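Local coordinates for protein tylactone synthase starter module and modules 1 & 2 (PDB 2Z5L) that probably reduces the beta-keto group of a growing polyketide with NADPH, serving as the first ketoreductase of the tylosin polyketide synthase, at residues 94-97 with 98-102; 125-128 with 129-132; 358-361 with 362-365; 375-378 with 379-382. All coordinates share one frame; numbering follows the deposited sequence.

Overall arrangement
All four contacts are local, between side chains one helical turn or so apart, and they differ mainly in burial. Contact 2 is core, made wholly of buried residues midway along helix 119-135. Contact 1, near the C-terminal end of helix 88-99, is partly buried, with more of its residues exposed than buried; its Leu95 packs on contact 2, with Leu95 CD1 3.5 Å from Leu128 CD1. Contact 3 meets contact 2 from the other direction, where Ile126 CD1 lies 3.7 Å from Phe359 CE2, and mixes aromatic with charged groups. Contact 4 shares helix 356-376 with contact 3 but sits at its surface end, where side-chain packing replaces regular helical bonds.

Contact 1: 94-97 with 98-102; sequences LLKP and SMESA
Leu95 overlaps Met99 one turn further on, its CB lying 3.8 Å from Met99 CG. Backbone bonds link the same residues. Met99 N donates to Leu95 O at 3.0 Å. The same oxygen takes a second, weak and bent bond from Ser98 N (2.9 Å, 124° at the hydrogen), so two amides share one acceptor. Met99 CG also rests on that oxygen, placed there because chi1 (-58°) sets CG beside its own backbone N; the bends after it send the thioether off the helix, toward helix 119-135. Pro97 has no N-H to give and the helix kinks at it, but the bonding resumes directly: Glu100 N reaches Lys96 O at 3.3 Å. On the outer side, Lys96 and Glu100 come together across one turn. The lysine chain passes the carboxylate at a slant, its CD 3.5 Å from Glu100 OE1 and CE nearer still, while NZ turns aside and stays 4.2 Å from the same oxygen. The opposite charges may attract weakly, but this is not a salt bridge. A type I beta turn runs from Met99 to Ala102, with Ser101 CB 3.4 Å from Pro97 O. The two faces of this part of the helix therefore differ: Lys96, Pro97 and Glu100 are exposed, whereas Leu95 and Met99 point into the protein, Leu95 against Leu128, Val132 and Ile135 of helix 119-135, and both against Leu51 of strand 49-54, with Met99 reaching on to Val109 of strand 107-111.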
loop_
_atom_site.group_PDB
_atom_site.type_symbol
_atom_site.label_atom_id
_atom_site.label_comp_id
_atom_site.label_asym_id
_atom_site.label_seq_id
_atom_site.Cartn_x
_atom_site.Cartn_y
_atom_site.Cartn_z
ATOM N N LEU A 94 -16.268 22.872 6.773
ATOM C CA LEU A 94 -16.779 23.047 5.416
ATOM C C LEU A 94 -17.911 22.067 5.092
ATOM O O LEU A 94 -18.835 22.403 4.346
ATOM C CB LEU A 94 -15.651 22.883 4.398
ATOM C CG LEU A 94 -14.582 23.985 4.379
ATOM C CD1 LEU A 94 -13.393 23.522 3.556
ATOM C CD2 LEU A 94 -15.168 25.260 3.795
ATOM N N LEU A 95 -17.845 20.868 5.660
ATOM C CA LEU A 95 -18.868 19.848 5.415
ATOM C C LEU A 95 -20.082 19.969 6.326
ATOM O O LEU A 95 -21.210 19.688 5.914
ATOM C CB LEU A 95 -18.285 18.451 5.618
ATOM C CG LEU A 95 -17.241 17.911 4.657
ATOM C CD1 LEU A 95 -16.728 16.579 5.189
ATOM C CD2 LEU A 95 -17.840 17.748 3.273
ATOM N N LYS A 96 -19.822 20.364 7.569
ATOM C CA LYS A 96 -20.831 20.506 8.618
ATOM C C LYS A 96 -22.210 20.964 8.134
ATOM O O LYS A 96 -23.224 20.281 8.367
ATOM C CB LYS A 96 -20.310 21.463 9.710
ATOM C CG LYS A 96 -21.125 21.530 11.017
ATOM C CD LYS A 96 -20.721 20.435 12.002
ATOM C CE LYS A 96 -21.537 20.476 13.324
ATOM N NZ LYS A 96 -21.144 21.555 14.289
ATOM N N PRO A 97 -22.276 22.121 7.458
ATOM C CA PRO A 97 -23.561 22.627 6.969
ATOM C C PRO A 97 -24.283 21.803 5.878
ATOM O O PRO A 97 -25.512 21.753 5.864
ATOM C CB PRO A 97 -23.218 24.053 6.531
ATOM C CG PRO A 97 -21.785 23.948 6.125
ATOM C CD PRO A 97 -21.190 23.076 7.181
ATOM N N SER A 98 -23.534 21.158 4.981
ATOM C CA SER A 98 -24.129 20.341 3.912
ATOM C C SER A 98 -24.512 18.919 4.349
ATOM O O SER A 98 -25.400 18.308 3.754
ATOM C CB SER A 98 -23.175 20.228 2.716
ATOM O OG SER A 98 -23.145 21.413 1.929
ATOM N N MET A 99 -23.836 18.400 5.375
ATOM C CA MET A 99 -24.083 17.050 5.886
ATOM C C MET A 99 -25.325 17.001 6.766
ATOM O O MET A 99 -26.120 16.070 6.688
ATOM C CB MET A 99 -22.890 16.556 6.709
ATOM C CG MET A 99 -21.562 16.524 5.979
ATOM S SD MET A 99 -21.562 15.460 4.546
ATOM C CE MET A 99 -21.428 13.836 5.307
ATOM N N GLU A 100 -25.477 18.005 7.617
ATOM C CA GLU A 100 -26.620 18.071 8.503
ATOM C C GLU A 100 -27.868 18.541 7.777
ATOM O O GLU A 100 -28.960 18.533 8.339
ATOM C CB GLU A 100 -26.300 18.993 9.665
ATOM C CG GLU A 100 -25.280 18.388 10.590
ATOM C CD GLU A 100 -24.657 19.409 11.502
ATOM O OE1 GLU A 100 -23.876 19.000 12.388
ATOM O OE2 GLU A 100 -24.943 20.616 11.327
ATOM N N SER A 101 -27.695 18.940 6.521
ATOM C CA SER A 101 -28.798 19.407 5.696
ATOM C C SER A 101 -29.626 18.231 5.188
ATOM O O SER A 101 -30.707 18.414 4.630
ATOM C CB SER A 101 -28.265 20.207 4.508
ATOM O OG SER A 101 -29.310 20.557 3.624
ATOM N N ALA A 102 -29.119 17.022 5.387
ATOM C CA ALA A 102 -29.824 15.831 4.941
ATOM C C ALA A 102 -30.524 15.149 6.109
ATOM O O ALA A 102 -31.393 14.304 5.908
ATOM C CB ALA A 102 -28.846 14.864 4.272
#

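Contact 2: 125-128 with 129-132; sequences SIAL and LQAV
Gln130 N donates to Ile126 O over 3.0 Å, one of four consecutive backbone bonds that make this a regular alpha-helical turn. The other three join Leu129 N to Ser125 O at 3.2 Å, Ala131 N to Ala127 O at 2.9 Å and Val132 N to Leu128 O at 3.1 Å; the Ala131 bond is the shortest. Gln130 adds side-chain polarity. Its chain, extended beyond CG, runs back along the helix over the preceding turn, bringing OE1 to 3.4 Å from Ala127 CA. Its NE2 is directed off the helix, where it bonds to the carbonyl oxygens of Ile351 and Leu354, so the amide ties this helix to the loop ahead of helix 356-376. Ile126 crosses the same amide at a slant, its CG2 coming within 3.9 Å of Gln130 CD. Ser125 OG, by contrast, turns back to Ala121 O of its own helix. Further round, Leu128 and Val132 make an apolar strip, Leu128 CD1 being 4.2 Å from Val132 CG2. That CG2 sits beside its own backbone N and thereby drops to 3.2 Å from Leu128 O. The helix is the connection between strands 107-111 and 140-147 in a beta-alpha-beta unit, and it is covered on several sides: Leu128 and Val132 face helix 88-99, Leu129 packs on Phe168 and Ala172 of helix 160-175, and Ile126 touches both Phe168 and Leu354.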
loop_
_atom_site.group_PDB
_atom_site.type_symbol
_atom_site.label_atom_id
_atom_site.label_comp_id
_atom_site.label_asym_id
_atom_site.label_seq_id
_atom_site.Cartn_x
_atom_site.Cartn_y
_atom_site.Cartn_z
ATOM N N SER A 125 -7.357 13.942 2.001
ATOM C CA SER A 125 -8.388 12.942 1.756
ATOM C C SER A 125 -8.669 12.212 3.062
ATOM O O SER A 125 -9.827 11.955 3.414
ATOM C CB SER A 125 -7.936 11.942 0.677
ATOM O OG SER A 125 -7.885 12.555 -0.604
ATOM N N ILE A 126 -7.605 11.875 3.781
ATOM C CA ILE A 126 -7.748 11.206 5.064
ATOM C C ILE A 126 -8.512 12.152 5.990
ATOM O O ILE A 126 -9.432 11.734 6.699
ATOM C CB ILE A 126 -6.345 10.815 5.629
ATOM C CG1 ILE A 126 -5.820 9.623 4.821
ATOM C CG2 ILE A 126 -6.427 10.481 7.135
ATOM C CD1 ILE A 126 -4.434 9.211 5.148
ATOM N N ALA A 127 -8.152 13.435 5.941
ATOM C CA ALA A 127 -8.802 14.473 6.738
ATOM C C ALA A 127 -10.312 14.544 6.439
ATOM O O ALA A 127 -11.115 14.752 7.342
ATOM C CB ALA A 127 -8.153 15.833 6.456
ATOM N N LEU A 128 -10.681 14.376 5.171
ATOM C CA LEU A 128 -12.087 14.416 4.764
ATOM C C LEU A 128 -12.875 13.288 5.421
ATOM O O LEU A 128 -13.982 13.495 5.917
ATOM C CB LEU A 128 -12.222 14.287 3.239
ATOM C CG LEU A 128 -13.611 13.963 2.653
ATOM C CD1 LEU A 128 -14.580 15.110 2.909
ATOM C CD2 LEU A 128 -13.484 13.701 1.172
ATOM N N LEU A 129 -12.309 12.088 5.397
ATOM C CA LEU A 129 -12.967 10.934 6.000
ATOM C C LEU A 129 -13.128 11.156 7.495
ATOM O O LEU A 129 -14.216 10.957 8.052
ATOM C CB LEU A 129 -12.164 9.650 5.745
ATOM C CG LEU A 129 -12.761 8.351 6.301
ATOM C CD1 LEU A 129 -14.222 8.253 5.890
ATOM C CD2 LEU A 129 -11.975 7.160 5.784
ATOM N N GLN A 130 -12.040 11.575 8.135
ATOM C CA GLN A 130 -12.037 11.844 9.570
ATOM C C GLN A 130 -13.087 12.859 9.961
ATOM O O GLN A 130 -13.714 12.749 11.030
ATOM C CB GLN A 130 -10.676 12.370 10.026
ATOM C CG GLN A 130 -9.525 11.399 9.843
ATOM C CD GLN A 130 -8.192 12.036 10.192
ATOM O OE1 GLN A 130 -7.880 13.139 9.731
ATOM N NE2 GLN A 130 -7.399 11.349 11.008
ATOM N N ALA A 131 -13.272 13.853 9.098
ATOM C CA ALA A 131 -14.241 14.910 9.356
ATOM C C ALA A 131 -15.674 14.404 9.253
ATOM O O ALA A 131 -16.527 14.795 10.049
ATOM C CB ALA A 131 -14.018 16.063 8.381
ATOM N N VAL A 132 -15.926 13.536 8.278
ATOM C CA VAL A 132 -17.260 12.981 8.076
ATOM C C VAL A 132 -17.677 12.138 9.271
ATOM O O VAL A 132 -18.839 12.135 9.681
ATOM C CB VAL A 132 -17.317 12.106 6.817
ATOM C CG1 VAL A 132 -18.670 11.424 6.730
ATOM C CG2 VAL A 132 -17.080 12.962 5.583
#

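Contact 3: 358-361 with 362-365; sequences SFET and VRGA
This is a one-turn contact near the start of helix 356-376, in which Arg363 CD packs into the corner formed by Phe359 and Glu360. That carbon lies 3.3 Å from Phe359 CE1 and 3.4 Å from Glu360 OE2. The first torsion of Arg363, 67°, places CG between the backbone N and carbonyl carbon, which starts the chain over the preceding turn. The guanidinium plane is within 5° of the Phe359 ring plane, but the approach is oblique, made through CD and NE near CE1. Glu360 runs alongside Arg363. Its OE1 approaches the guanidinium edge but stays 4.3 Å from NH1, and its OE2, in plane at the edge of the Phe359 ring, makes a salt bridge to Arg123 of helix 119-135. Backbone bonds of the i to i+4 kind continue through the turn: Val362 N bonds Ser358 O at 2.9 Å, Arg363 N bonds Phe359 O, and Gly364 N bonds Glu360 O at 2.8 Å. Phe359 packs on Val122 and Ile126 of helix 119-135, Ala406 of helix 402-419 and Gln164 of helix 160-175. Helix 356-376 links parallel strands 338-341 and 386-391, a beta-alpha-beta crossover of the Rossmann fold found in short-chain dehydrogenases/reductases.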
loop_
_atom_site.group_PDB
_atom_site.type_symbol
_atom_site.label_atom_id
_atom_site.label_comp_id
_atom_site.label_asym_id
_atom_site.label_seq_id
_atom_site.Cartn_x
_atom_site.Cartn_y
_atom_site.Cartn_z
ATOM N N SER A 358 1.931 11.417 12.681
ATOM C CA SER A 358 2.103 9.960 12.627
ATOM C C SER A 358 2.187 9.438 11.189
ATOM O O SER A 358 2.951 8.517 10.893
ATOM C CB SER A 358 0.966 9.247 13.383
ATOM O OG SER A 358 -0.309 9.523 12.819
ATOM N N PHE A 359 1.404 10.044 10.300
ATOM C CA PHE A 359 1.390 9.644 8.895
ATOM C C PHE A 359 2.753 9.909 8.259
ATOM O O PHE A 359 3.209 9.168 7.384
ATOM C CB PHE A 359 0.287 10.395 8.131
ATOM C CG PHE A 359 0.180 10.011 6.677
ATOM C CD1 PHE A 359 0.929 10.671 5.702
ATOM C CD2 PHE A 359 -0.670 8.991 6.282
ATOM C CE1 PHE A 359 0.828 10.311 4.342
ATOM C CE2 PHE A 359 -0.781 8.622 4.932
ATOM C CZ PHE A 359 -0.027 9.286 3.962
ATOM N N GLU A 360 3.409 10.972 8.704
ATOM C CA GLU A 360 4.718 11.302 8.168
ATOM C C GLU A 360 5.774 10.408 8.755
ATOM O O GLU A 360 6.682 9.952 8.068
ATOM C CB GLU A 360 5.063 12.765 8.453
ATOM C CG GLU A 360 4.361 13.731 7.533
ATOM C CD GLU A 360 4.649 13.419 6.070
ATOM O OE1 GLU A 360 5.832 13.498 5.645
ATOM O OE2 GLU A 360 3.686 13.076 5.351
ATOM N N THR A 361 5.656 10.161 10.047
ATOM C CA THR A 361 6.624 9.320 10.727
ATOM C C THR A 361 6.623 7.932 10.104
ATOM O O THR A 361 7.672 7.303 9.947
ATOM C CB THR A 361 6.282 9.246 12.215
ATOM O OG1 THR A 361 6.453 10.545 12.801
ATOM C CG2 THR A 361 7.171 8.247 12.917
ATOM N N VAL A 362 5.442 7.473 9.708
ATOM C CA VAL A 362 5.325 6.149 9.122
ATOM C C VAL A 362 5.862 6.056 7.704
ATOM O O VAL A 362 6.511 5.065 7.339
ATOM C CB VAL A 362 3.864 5.668 9.168
ATOM C CG1 VAL A 362 3.704 4.341 8.399
ATOM C CG2 VAL A 362 3.464 5.481 10.613
ATOM N N ARG A 363 5.608 7.076 6.892
ATOM C CA ARG A 363 6.105 7.015 5.517
ATOM C C ARG A 363 7.565 7.415 5.370
ATOM O O ARG A 363 8.241 6.970 4.443
ATOM C CB ARG A 363 5.229 7.852 4.583
ATOM C CG ARG A 363 5.275 9.331 4.802
ATOM C CD ARG A 363 4.111 9.958 4.062
ATOM N NE ARG A 363 4.120 9.563 2.656
ATOM C CZ ARG A 363 4.910 10.114 1.739
ATOM N NH1 ARG A 363 5.738 11.084 2.095
ATOM N NH2 ARG A 363 4.881 9.693 0.477
ATOM N N GLY A 364 8.063 8.227 6.298
ATOM C CA GLY A 364 9.451 8.661 6.228
ATOM C C GLY A 364 10.455 7.587 5.837
ATOM O O GLY A 364 11.039 7.621 4.740
ATOM N N ALA A 365 10.665 6.621 6.724
ATOM C CA ALA A 365 11.632 5.551 6.455
ATOM C C ALA A 365 11.236 4.637 5.306
ATOM O O ALA A 365 12.075 4.223 4.491
ATOM C CB ALA A 365 11.844 4.710 7.714
#

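Contact 4: 375-378 with 379-382; sequences QLTA and DIKG
Ile380 folds its CD1 back over the end of the helix, 3.9 Å from Thr377 CG2 and the same distance from Thr377 CA. The methyl also sits 3.8 Å from Leu376 O, and Ile380 CG1 follows at 4.0 Å from Thr377 CA. The isoleucine gets there by placing CG1 opposite its own carbonyl carbon (chi1 -61°) with CD1 fully extended beyond it. Ile380 N is buried by the contact and has no hydrogen-bond partner in the model. Between the two side chains, Ala378 and Asp379 carry the chain round the turn on the exposed side. This is where helix 356-376 gives way to the loop leading into strand 386-391 of the Rossmann-fold ketoreductase domain, with Ile380 packing back on Leu376 and Thr377 at this end. Thr377 is itself fixed by the helix: its OG1 bonds back to Leu373 O, consistent with the rotation that leaves CG2 beside Ile380 CD1. On the inner side Ile380 rests on Val331 of helix 324-333 and on Pro336, while Leu376 packs on Leu327 and Ala328 of that same helix. Further along, Gly382 O accepts a hydrogen bond from Asn337 ND2.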
loop_
_atom_site.group_PDB
_atom_site.type_symbol
_atom_site.label_atom_id
_atom_site.label_comp_id
_atom_site.label_asym_id
_atom_site.label_seq_id
_atom_site.Cartn_x
_atom_site.Cartn_y
_atom_site.Cartn_z
ATOM N N GLN A 375 16.225 6.980 -6.886
ATOM C CA GLN A 375 16.901 8.076 -7.573
ATOM C C GLN A 375 18.432 8.051 -7.506
ATOM O O GLN A 375 19.104 8.451 -8.457
ATOM C CB GLN A 375 16.396 9.405 -7.021
ATOM C CG GLN A 375 14.879 9.509 -7.011
ATOM C CD GLN A 375 14.356 10.603 -6.088
ATOM O OE1 GLN A 375 14.994 10.951 -5.088
ATOM N NE2 GLN A 375 13.176 11.135 -6.409
ATOM N N LEU A 376 18.975 7.596 -6.383
ATOM C CA LEU A 376 20.414 7.527 -6.211
ATOM C C LEU A 376 21.024 6.368 -7.009
ATOM O O LEU A 376 22.241 6.304 -7.169
ATOM C CB LEU A 376 20.763 7.409 -4.724
ATOM C CG LEU A 376 20.419 8.618 -3.850
ATOM C CD1 LEU A 376 20.658 8.274 -2.367
ATOM C CD2 LEU A 376 21.256 9.810 -4.257
ATOM N N THR A 377 20.183 5.465 -7.516
ATOM C CA THR A 377 20.667 4.334 -8.313
ATOM C C THR A 377 20.171 4.404 -9.755
ATOM O O THR A 377 19.851 3.376 -10.368
ATOM C CB THR A 377 20.224 2.955 -7.738
ATOM O OG1 THR A 377 18.815 2.780 -7.936
ATOM C CG2 THR A 377 20.560 2.845 -6.258
ATOM N N ALA A 378 20.103 5.622 -10.289
ATOM C CA ALA A 378 19.656 5.841 -11.661
ATOM C C ALA A 378 20.799 5.672 -12.666
ATOM O O ALA A 378 20.565 5.368 -13.833
ATOM C CB ALA A 378 19.045 7.235 -11.794
ATOM N N ASP A 379 22.030 5.875 -12.207
ATOM C CA ASP A 379 23.200 5.729 -13.069
ATOM C C ASP A 379 24.021 4.485 -12.713
ATOM O O ASP A 379 25.073 4.237 -13.306
ATOM C CB ASP A 379 24.103 6.965 -12.981
ATOM C CG ASP A 379 23.387 8.251 -13.382
ATOM O OD1 ASP A 379 22.547 8.205 -14.315
ATOM O OD2 ASP A 379 23.679 9.312 -12.771
ATOM N N ILE A 380 23.555 3.714 -11.736
ATOM C CA ILE A 380 24.264 2.507 -11.337
ATOM C C ILE A 380 23.799 1.371 -12.240
ATOM O O ILE A 380 22.733 0.792 -12.025
ATOM C CB ILE A 380 23.991 2.157 -9.847
ATOM C CG1 ILE A 380 24.490 3.295 -8.947
ATOM C CG2 ILE A 380 24.697 0.857 -9.479
ATOM C CD1 ILE A 380 24.234 3.097 -7.459
ATOM N N LYS A 381 24.593 1.063 -13.261
ATOM C CA LYS A 381 24.238 -0.001 -14.201
ATOM C C LYS A 381 24.436 -1.394 -13.605
ATOM O O LYS A 381 23.786 -2.352 -14.025
ATOM C CB LYS A 381 25.058 0.146 -15.487
ATOM C CG LYS A 381 24.784 1.446 -16.250
ATOM C CD LYS A 381 25.747 1.647 -17.427
ATOM C CE LYS A 381 25.522 0.636 -18.551
ATOM N NZ LYS A 381 26.500 0.828 -19.661
ATOM N N GLY A 382 25.323 -1.499 -12.619
ATOM C CA GLY A 382 25.578 -2.782 -11.987
ATOM C C GLY A 382 24.412 -3.308 -11.165
ATOM O O GLY A 382 24.351 -4.502 -10.852
#